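PDB 4R8X: uricase from Bacillus fastidiosus, which catalyses the oxidation of urate to 5-hydroxyisourate, the first of three steps on the way to (S)-allantoin. Local coordinates for residues Lys36-Asn44 with Tyr83-Leu92; Phe201-Glu209 with Asn221-Ala232. All coordinates share one frame; numbering follows the deposited sequence.

Contact 1 of 2, residues Lys36-Asn44 with Tyr83-Leu92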
loop_
_atom_site.group_PDB
_atom_site.type_symbol
_atom_site.label_atom_id
_atom_site.label_comp_id
_atom_site.label_asym_id
_atom_site.label_seq_id
_atom_site.Cartn_x
_atom_site.Cartn_y
_atom_site.Cartn_z
ATOM N N LYS D 36 22.647 -5.102 -20.884
ATOM C CA LYS D 36 21.438 -4.408 -20.478
ATOM C C LYS D 36 21.315 -3.192 -21.385
ATOM O O LYS D 36 22.120 -2.268 -21.305
ATOM C CB LYS D 36 21.528 -3.997 -19.008
ATOM C CG LYS D 36 20.242 -3.428 -18.410
ATOM C CD LYS D 36 20.316 -3.384 -16.884
ATOM C CE LYS D 36 19.025 -2.859 -16.278
ATOM N NZ LYS D 36 19.009 -3.008 -14.789
ATOM N N HIS D 37 20.327 -3.207 -22.269
ATOM C CA HIS D 37 20.299 -2.252 -23.369
ATOM C C HIS D 37 20.103 -0.794 -22.952
ATOM O O HIS D 37 20.487 0.102 -23.691
ATOM C CB HIS D 37 19.293 -2.675 -24.452
ATOM C CG HIS D 37 17.894 -2.862 -23.957
ATOM N ND1 HIS D 37 17.062 -1.806 -23.654
ATOM C CD2 HIS D 37 17.173 -3.987 -23.740
ATOM C CE1 HIS D 37 15.888 -2.276 -23.268
ATOM N NE2 HIS D 37 15.934 -3.596 -23.302
ATOM N N ASN D 38 19.501 -0.558 -21.788
ATOM C CA ASN D 38 19.320 0.806 -21.255
ATOM C C ASN D 38 18.461 1.739 -22.116
ATOM O O ASN D 38 18.615 2.965 -22.064
ATOM C CB ASN D 38 20.659 1.479 -20.928
ATOM C CG ASN D 38 21.343 0.874 -19.709
ATOM O OD1 ASN D 38 20.692 0.312 -18.824
ATOM N ND2 ASN D 38 22.672 0.989 -19.656
ATOM N N THR D 39 17.557 1.160 -22.901
ATOM C CA THR D 39 16.592 1.958 -23.660
ATOM C C THR D 39 15.818 2.874 -22.719
ATOM O O THR D 39 15.579 4.039 -23.032
ATOM C CB THR D 39 15.638 1.060 -24.456
ATOM O OG1 THR D 39 16.393 0.316 -25.412
ATOM C CG2 THR D 39 14.578 1.883 -25.193
ATOM N N ILE D 40 15.457 2.348 -21.552
ATOM C CA ILE D 40 15.022 3.180 -20.449
ATOM C C ILE D 40 16.006 2.959 -19.309
ATOM O O ILE D 40 16.308 1.816 -18.937
ATOM C CB ILE D 40 13.581 2.849 -20.008
ATOM C CG1 ILE D 40 12.607 3.115 -21.157
ATOM C CG2 ILE D 40 13.197 3.674 -18.783
ATOM C CD1 ILE D 40 11.230 2.489 -20.972
ATOM N N PHE D 41 16.541 4.063 -18.796
ATOM C CA PHE D 41 17.471 4.052 -17.678
ATOM C C PHE D 41 16.814 4.939 -16.635
ATOM O O PHE D 41 17.051 6.153 -16.591
ATOM C CB PHE D 41 18.811 4.632 -18.155
ATOM C CG PHE D 41 19.923 4.591 -17.138
ATOM C CD1 PHE D 41 20.573 3.406 -16.850
ATOM C CD2 PHE D 41 20.346 5.753 -16.511
ATOM C CE1 PHE D 41 21.631 3.378 -15.934
ATOM C CE2 PHE D 41 21.387 5.734 -15.596
ATOM C CZ PHE D 41 22.027 4.543 -15.300
ATOM N N GLY D 42 15.953 4.329 -15.817
ATOM C CA GLY D 42 15.118 5.083 -14.901
ATOM C C GLY D 42 15.255 4.661 -13.455
ATOM O O GLY D 42 15.534 3.501 -13.155
ATOM N N MET D 43 15.022 5.600 -12.552
ATOM C CA MET D 43 15.176 5.322 -11.129
ATOM C C MET D 43 14.410 6.329 -10.290
ATOM O O MET D 43 14.027 7.403 -10.769
ATOM C CB MET D 43 16.655 5.390 -10.739
ATOM C CG MET D 43 17.190 6.820 -10.749
ATOM S SD MET D 43 18.965 6.976 -10.911
ATOM C CE MET D 43 19.139 6.499 -12.630
ATOM N N ASN D 44 14.213 5.967 -9.028
ATOM C CA ASN D 44 13.755 6.858 -7.995
ATOM C C ASN D 44 14.995 7.186 -7.165
ATOM O O ASN D 44 15.488 6.328 -6.431
ATOM C CB ASN D 44 12.699 6.147 -7.140
ATOM C CG ASN D 44 12.186 7.006 -6.006
ATOM O OD1 ASN D 44 12.829 7.974 -5.606
ATOM N ND2 ASN D 44 11.015 6.650 -5.471
ATOM N N TYR D 83 25.086 12.210 -18.437
ATOM C CA TYR D 83 25.786 10.976 -18.072
ATOM C C TYR D 83 26.012 10.102 -19.299
ATOM O O TYR D 83 25.081 9.860 -20.064
ATOM C CB TYR D 83 24.968 10.201 -17.042
ATOM C CG TYR D 83 25.584 8.897 -16.583
ATOM C CD1 TYR D 83 26.851 8.859 -16.009
ATOM C CD2 TYR D 83 24.891 7.703 -16.716
ATOM C CE1 TYR D 83 27.395 7.655 -15.569
ATOM C CE2 TYR D 83 25.419 6.512 -16.276
ATOM C CZ TYR D 83 26.670 6.482 -15.720
ATOM O OH TYR D 83 27.172 5.268 -15.293
ATOM N N GLU D 84 27.240 9.614 -19.463
ATOM C CA GLU D 84 27.605 8.822 -20.630
ATOM C C GLU D 84 27.871 7.360 -20.288
ATOM O O GLU D 84 28.205 6.562 -21.162
ATOM C CB GLU D 84 28.826 9.433 -21.327
ATOM C CG GLU D 84 28.576 10.847 -21.842
ATOM C CD GLU D 84 29.714 11.387 -22.684
ATOM O OE1 GLU D 84 30.124 12.544 -22.458
ATOM O OE2 GLU D 84 30.187 10.664 -23.582
ATOM N N GLY D 85 27.712 7.010 -19.015
ATOM C CA GLY D 85 27.963 5.649 -18.578
ATOM C C GLY D 85 26.738 4.769 -18.659
ATOM O O GLY D 85 25.712 5.172 -19.217
ATOM N N ALA D 86 26.823 3.579 -18.071
ATOM C CA ALA D 86 25.787 2.563 -18.290
ATOM C C ALA D 86 25.301 1.894 -17.018
ATOM O O ALA D 86 24.514 0.948 -17.094
ATOM C CB ALA D 86 26.294 1.494 -19.246
ATOM N N THR D 87 25.752 2.365 -15.858
ATOM C CA THR D 87 25.421 1.702 -14.593
ATOM C C THR D 87 24.834 2.661 -13.571
ATOM O O THR D 87 25.086 3.867 -13.597
ATOM C CB THR D 87 26.639 0.997 -13.928
ATOM O OG1 THR D 87 27.502 1.971 -13.319
ATOM C CG2 THR D 87 27.407 0.164 -14.938
ATOM N N LEU D 88 24.037 2.109 -12.665
ATOM C CA LEU D 88 23.398 2.911 -11.634
ATOM C C LEU D 88 24.460 3.505 -10.713
ATOM O O LEU D 88 24.416 4.690 -10.387
ATOM C CB LEU D 88 22.422 2.049 -10.837
ATOM C CG LEU D 88 21.536 2.783 -9.833
ATOM C CD1 LEU D 88 20.772 3.925 -10.494
ATOM C CD2 LEU D 88 20.557 1.801 -9.221
ATOM N N GLU D 89 25.423 2.677 -10.307
ATOM C CA GLU D 89 26.495 3.133 -9.428
ATOM C C GLU D 89 27.344 4.219 -10.076
ATOM O O GLU D 89 27.767 5.158 -9.405
ATOM C CB GLU D 89 27.398 1.971 -9.025
ATOM C CG GLU D 89 26.717 0.856 -8.257
ATOM C CD GLU D 89 26.202 -0.266 -9.147
ATOM O OE1 GLU D 89 26.061 -1.387 -8.631
ATOM O OE2 GLU D 89 25.944 -0.044 -10.349
ATOM N N GLY D 90 27.612 4.060 -11.369
ATOM C CA GLY D 90 28.329 5.065 -12.135
ATOM C C GLY D 90 27.593 6.382 -12.117
ATOM O O GLY D 90 28.181 7.423 -11.839
ATOM N N PHE D 91 26.289 6.344 -12.384
ATOM C CA PHE D 91 25.516 7.572 -12.383
ATOM C C PHE D 91 25.506 8.257 -11.015
ATOM O O PHE D 91 25.697 9.464 -10.930
ATOM C CB PHE D 91 24.085 7.310 -12.838
ATOM C CG PHE D 91 23.221 8.537 -12.821
ATOM C CD1 PHE D 91 23.538 9.630 -13.616
ATOM C CD2 PHE D 91 22.106 8.609 -11.994
ATOM C CE1 PHE D 91 22.756 10.773 -13.596
ATOM C CE2 PHE D 91 21.313 9.739 -11.972
ATOM C CZ PHE D 91 21.631 10.829 -12.776
ATOM N N LEU D 92 25.301 7.490 -9.945
ATOM C CA LEU D 92 25.242 8.073 -8.613
ATOM C C LEU D 92 26.572 8.724 -8.216
ATOM O O LEU D 92 26.584 9.820 -7.654
ATOM C CB LEU D 92 24.815 7.026 -7.574
ATOM C CG LEU D 92 23.424 6.413 -7.760
ATOM C CD1 LEU D 92 23.072 5.629 -6.509
ATOM C CD2 LEU D 92 22.345 7.464 -8.079
HETATM O O HOH W 1 22.121 -0.424 -16.523
#

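Contact 2 of 2, residues Phe201-Glu209 with Asn221-Ala232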
loop_
_atom_site.group_PDB
_atom_site.type_symbol
_atom_site.label_atom_id
_atom_site.label_comp_id
_atom_site.label_asym_id
_atom_site.label_seq_id
_atom_site.Cartn_x
_atom_site.Cartn_y
_atom_site.Cartn_z
ATOM N N PHE D 201 11.524 -14.371 0.311
ATOM C CA PHE D 201 11.817 -13.046 -0.226
ATOM C C PHE D 201 13.292 -12.819 0.048
ATOM O O PHE D 201 13.760 -13.131 1.149
ATOM C CB PHE D 201 11.027 -11.957 0.507
ATOM C CG PHE D 201 9.533 -11.990 0.273
ATOM C CD1 PHE D 201 8.921 -13.003 -0.465
ATOM C CD2 PHE D 201 8.745 -10.975 0.781
ATOM C CE1 PHE D 201 7.544 -13.009 -0.656
ATOM C CE2 PHE D 201 7.372 -10.971 0.584
ATOM C CZ PHE D 201 6.775 -11.990 -0.136
ATOM N N LEU D 202 14.009 -12.254 -0.922
ATOM C CA LEU D 202 15.443 -11.983 -0.773
ATOM C C LEU D 202 15.782 -10.578 -1.238
ATOM O O LEU D 202 15.358 -10.159 -2.317
ATOM C CB LEU D 202 16.292 -12.963 -1.596
ATOM C CG LEU D 202 16.276 -14.454 -1.269
ATOM C CD1 LEU D 202 17.215 -15.214 -2.193
ATOM C CD2 LEU D 202 16.646 -14.689 0.191
ATOM N N ASN D 203 16.536 -9.861 -0.413
ATOM C CA ASN D 203 17.270 -8.686 -0.850
ATOM C C ASN D 203 18.728 -9.076 -0.756
ATOM O O ASN D 203 19.175 -9.564 0.290
ATOM C CB ASN D 203 17.022 -7.488 0.063
ATOM C CG ASN D 203 15.575 -7.027 0.073
ATOM O OD1 ASN D 203 14.810 -7.281 -0.855
ATOM N ND2 ASN D 203 15.198 -6.327 1.137
ATOM N N ILE D 204 19.463 -8.901 -1.845
ATOM C CA ILE D 204 20.867 -9.281 -1.868
ATOM C C ILE D 204 21.699 -8.066 -2.206
ATOM O O ILE D 204 21.350 -7.298 -3.100
ATOM C CB ILE D 204 21.126 -10.369 -2.915
ATOM C CG1 ILE D 204 20.123 -11.518 -2.745
ATOM C CG2 ILE D 204 22.552 -10.873 -2.805
ATOM C CD1 ILE D 204 20.210 -12.577 -3.832
ATOM N N GLY D 205 22.794 -7.877 -1.480
ATOM C CA GLY D 205 23.717 -6.790 -1.757
ATOM C C GLY D 205 25.141 -7.296 -1.848
ATOM O O GLY D 205 25.433 -8.405 -1.397
ATOM N N TRP D 206 26.025 -6.499 -2.440
ATOM C CA TRP D 206 27.433 -6.876 -2.551
ATOM C C TRP D 206 28.327 -5.645 -2.491
ATOM O O TRP D 206 27.859 -4.518 -2.686
ATOM C CB TRP D 206 27.693 -7.686 -3.832
ATOM C CG TRP D 206 27.106 -7.076 -5.066
ATOM C CD1 TRP D 206 27.736 -6.258 -5.967
ATOM C CD2 TRP D 206 25.757 -7.220 -5.527
ATOM N NE1 TRP D 206 26.860 -5.891 -6.966
ATOM C CE2 TRP D 206 25.639 -6.465 -6.717
ATOM C CE3 TRP D 206 24.641 -7.917 -5.054
ATOM C CZ2 TRP D 206 24.446 -6.389 -7.436
ATOM C CZ3 TRP D 206 23.452 -7.826 -5.760
ATOM C CH2 TRP D 206 23.366 -7.072 -6.940
ATOM N N ALA D 207 29.604 -5.874 -2.204
ATOM C CA ALA D 207 30.607 -4.813 -2.166
ATOM C C ALA D 207 31.782 -5.214 -3.033
ATOM O O ALA D 207 32.134 -6.380 -3.087
ATOM C CB ALA D 207 31.090 -4.552 -0.738
ATOM N N TYR D 208 32.381 -4.229 -3.694
ATOM C CA TYR D 208 33.539 -4.437 -4.556
ATOM C C TYR D 208 34.849 -4.189 -3.814
ATOM O O TYR D 208 34.959 -3.240 -3.031
ATOM C CB TYR D 208 33.493 -3.454 -5.721
ATOM C CG TYR D 208 32.438 -3.708 -6.781
ATOM C CD1 TYR D 208 31.132 -3.252 -6.626
ATOM C CD2 TYR D 208 32.764 -4.362 -7.958
ATOM C CE1 TYR D 208 30.174 -3.467 -7.622
ATOM C CE2 TYR D 208 31.833 -4.574 -8.954
ATOM C CZ TYR D 208 30.533 -4.133 -8.778
ATOM O OH TYR D 208 29.597 -4.336 -9.769
ATOM N N GLU D 209 35.842 -5.031 -4.081
ATOM C CA GLU D 209 37.204 -4.771 -3.606
ATOM C C GLU D 209 37.730 -3.475 -4.213
ATOM O O GLU D 209 38.338 -2.657 -3.521
ATOM C CB GLU D 209 38.133 -5.935 -3.960
ATOM C CG GLU D 209 39.559 -5.797 -3.423
ATOM C CD GLU D 209 40.465 -6.925 -3.874
ATOM O OE1 GLU D 209 39.989 -7.829 -4.591
ATOM O OE2 GLU D 209 41.657 -6.904 -3.509
ATOM N N ASN D 221 34.291 -6.476 -15.428
ATOM C CA ASN D 221 34.427 -6.426 -13.979
ATOM C C ASN D 221 33.201 -5.884 -13.262
ATOM O O ASN D 221 33.223 -5.736 -12.037
ATOM C CB ASN D 221 35.628 -5.578 -13.582
ATOM C CG ASN D 221 36.917 -6.118 -14.132
ATOM O OD1 ASN D 221 37.058 -7.323 -14.341
ATOM N ND2 ASN D 221 37.867 -5.230 -14.380
ATOM N N TYR D 222 32.149 -5.564 -14.020
ATOM C CA TYR D 222 30.903 -5.071 -13.442
ATOM C C TYR D 222 29.969 -6.225 -13.146
ATOM O O TYR D 222 29.728 -7.071 -14.008
ATOM C CB TYR D 222 30.194 -4.084 -14.377
ATOM C CG TYR D 222 28.920 -3.545 -13.747
ATOM C CD1 TYR D 222 28.990 -2.596 -12.733
ATOM C CD2 TYR D 222 27.655 -4.016 -14.121
ATOM C CE1 TYR D 222 27.861 -2.104 -12.121
ATOM C CE2 TYR D 222 26.507 -3.528 -13.507
ATOM C CZ TYR D 222 26.619 -2.578 -12.496
ATOM O OH TYR D 222 25.495 -2.078 -11.887
ATOM N N VAL D 223 29.440 -6.247 -11.929
ATOM C CA VAL D 223 28.501 -7.286 -11.537
ATOM C C VAL D 223 27.077 -6.767 -11.704
ATOM O O VAL D 223 26.631 -5.908 -10.955
ATOM C CB VAL D 223 28.738 -7.738 -10.084
ATOM C CG1 VAL D 223 27.785 -8.870 -9.713
ATOM C CG2 VAL D 223 30.183 -8.185 -9.903
ATOM N N ALA D 224 26.363 -7.292 -12.692
ATOM C CA ALA D 224 24.975 -6.898 -12.904
ATOM C C ALA D 224 24.072 -7.593 -11.892
ATOM O O ALA D 224 24.186 -8.809 -11.674
ATOM C CB ALA D 224 24.534 -7.221 -14.328
ATOM N N ALA D 225 23.186 -6.818 -11.267
ATOM C CA ALA D 225 22.228 -7.367 -10.300
ATOM C C ALA D 225 21.427 -8.520 -10.894
ATOM O O ALA D 225 21.075 -9.458 -10.192
ATOM C CB ALA D 225 21.290 -6.269 -9.766
ATOM N N GLU D 226 21.152 -8.457 -12.194
ATOM C CA GLU D 226 20.410 -9.519 -12.861
ATOM C C GLU D 226 21.166 -10.839 -12.844
ATOM O O GLU D 226 20.557 -11.913 -12.764
ATOM C CB GLU D 226 20.089 -9.114 -14.299
ATOM C CG GLU D 226 19.020 -8.033 -14.406
ATOM C CD GLU D 226 19.558 -6.607 -14.319
ATOM O OE1 GLU D 226 18.766 -5.679 -14.569
ATOM O OE2 GLU D 226 20.750 -6.406 -14.010
ATOM N N GLN D 227 22.489 -10.762 -12.930
ATOM C CA GLN D 227 23.312 -11.968 -12.844
ATOM C C GLN D 227 23.228 -12.581 -11.454
ATOM O O GLN D 227 23.136 -13.802 -11.298
ATOM C CB GLN D 227 24.767 -11.658 -13.173
ATOM C CG GLN D 227 24.986 -11.194 -14.582
ATOM C CD GLN D 227 26.444 -10.893 -14.855
ATOM O OE1 GLN D 227 26.984 -9.895 -14.373
ATOM N NE2 GLN D 227 27.088 -11.756 -15.623
ATOM N N VAL D 228 23.240 -11.720 -10.448
ATOM C CA VAL D 228 23.144 -12.151 -9.063
ATOM C C VAL D 228 21.783 -12.793 -8.804
ATOM O O VAL D 228 21.698 -13.839 -8.156
ATOM C CB VAL D 228 23.405 -10.969 -8.113
ATOM C CG1 VAL D 228 23.104 -11.351 -6.682
ATOM C CG2 VAL D 228 24.874 -10.506 -8.224
ATOM N N ARG D 229 20.724 -12.175 -9.327
ATOM C CA ARG D 229 19.374 -12.733 -9.244
ATOM C C ARG D 229 19.340 -14.130 -9.869
ATOM O O ARG D 229 18.766 -15.066 -9.305
ATOM C CB ARG D 229 18.392 -11.781 -9.936
ATOM C CG ARG D 229 16.918 -12.167 -9.881
ATOM C CD ARG D 229 16.500 -13.003 -11.088
ATOM N NE ARG D 229 17.005 -12.456 -12.345
ATOM C CZ ARG D 229 16.472 -11.419 -12.982
ATOM N NH1 ARG D 229 15.408 -10.802 -12.485
ATOM N NH2 ARG D 229 17.003 -10.995 -14.120
ATOM N N ASP D 230 19.952 -14.274 -11.040
ATOM C CA ASP D 230 20.006 -15.569 -11.714
ATOM C C ASP D 230 20.806 -16.610 -10.927
ATOM O O ASP D 230 20.443 -17.787 -10.922
ATOM C CB ASP D 230 20.559 -15.431 -13.130
ATOM C CG ASP D 230 19.608 -14.705 -14.063
ATOM O OD1 ASP D 230 18.410 -14.562 -13.718
ATOM O OD2 ASP D 230 20.070 -14.277 -15.140
ATOM N N ILE D 231 21.890 -16.194 -10.267
ATOM C CA ILE D 231 22.626 -17.119 -9.407
ATOM C C ILE D 231 21.732 -17.581 -8.254
ATOM O O ILE D 231 21.626 -18.771 -7.973
ATOM C CB ILE D 231 23.921 -16.503 -8.864
ATOM C CG1 ILE D 231 24.925 -16.300 -9.996
ATOM C CG2 ILE D 231 24.535 -17.397 -7.782
ATOM C CD1 ILE D 231 26.133 -15.499 -9.566
ATOM N N ALA D 232 21.091 -16.636 -7.585
ATOM C CA ALA D 232 20.169 -16.971 -6.497
ATOM C C ALA D 232 19.099 -17.977 -6.914
ATOM O O ALA D 232 18.858 -18.959 -6.215
ATOM C CB ALA D 232 19.514 -15.708 -5.955
HETATM O O HOH W 2 27.066 -3.988 -9.148
#

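Contact 1 of 2, residues Lys36-Asn44 with Tyr83-Leu92
F41 meets the 83-92 segment with the far end of its ring: CZ lies 3.6 Å from T87 O, and T87 O, L88 N and F91 CB all sit near the ring plane, at its edge. The Y83 side chain crosses F41 at about a right angle, with CE2 of Y83 4.0 Å from CZ of F41. Because CG of F41 stands anti to the backbone N (chi1 -175°), the ring extends from the strand to the turn that starts helix 88-102.

Two residues on, M43 reaches L88 and F91 together. Its SD is 3.6 Å from L88 CD1 and its CE 3.7 Å from F91 CD2; the sulfur makes an oblique Met-aromatic contact, 4.8 Å from the F91 ring centroid. The bend at chi3 turns the methyl back, so that sulfur and methyl both touch this pair.

The polar part lies at N38, whose ND2 donates to A86 O over 3.2 Å, tilted 25° from the carbonyl plane. A water donates to both N38 OD1 and A86 O, so A86 O accepts two hydrogen bonds and both ends of the amide are engaged; ND2 also bonds N20 O.

Behind this first shell, T87 is the N-cap: its OG1 accepts from G90 N, while its backbone N donates to Y83 OH. These bonds tie the turn to the helix start and to the Y83 ring, which has G85 N over one face and F91 CA over the other.

The axes of strand 40-44 and helix 88-92 cross at -64°, 11.0 Å apart. This is the helix-on-sheet packing of the tunnelling (T-) fold of uricases: strand 40-50 runs antiparallel between strands 5-17 and 108-125, and L88 and L92 also pack on strands 108-125 and 143-153 of the same sheet.

Contact 2 of 2, residues Phe201-Glu209 with Asn221-Ala232
W206 and V228 approach from opposite directions, and the valine places CG2 over the six-membered ring of the indole, 3.9 Å from its centroid and 11° off the normal, a CH-pi contact. V223 CG1 lies over the same face, offset toward the rim, whereas A225 CB comes in plane at the edge, 3.6 Å from CH2 of W206. CG of W206 sits between the backbone N and the carbonyl carbon (chi1 48°), the rotamer in which one indole face meets both valines while NE1 meets a water. Farther along the strand, I204 slides past V228 and its CD1 meets A232 CB at 3.8 Å.

Y208 presents its hydroxyl to the turn before the helix: V223 N donates to OH over 2.9 Å at 161°, near the ring plane, and N221 O also lies at that edge. The water, in plane with both rings, accepts from W206 NE1, donates to V223 O and lies 2.6 Å from Y208 OH. Replacing the indole of W206 by the methyl of an alanine would probably open a gap beneath V228 and V223 and leave the water without its N-H donor.

Chemically, apolar helix-on-sheet packing of the T-fold gives way at the start of helix 225-238 to a buried polar cluster, in which the water satisfies the indole N-H and a backbone carbonyl.

How the contacts relate
Contact 1 closes in the N-terminal uricase-family region before contact 2 opens in the C-terminal one, yet both pack a helix on the same antiparallel sheet, and their centres are 16 Å apart. They touch directly through side chains: K36 NZ forms a salt bridge with E226 OE1 at 2.7 Å, E89 OE2 lies 2.6 Å from Y222 OH in a probable hydrogen bond, and T87 CG2 packs on Y222 CE1 at 3.6 Å. Contact 1 is away from the predicted sites. Contact 2 comes closer, the L202 side chain being about 9 Å from that of N271, predicted to bind dioxygen and urate, and about 10 Å from that of Q245, another residue predicted to bind urate.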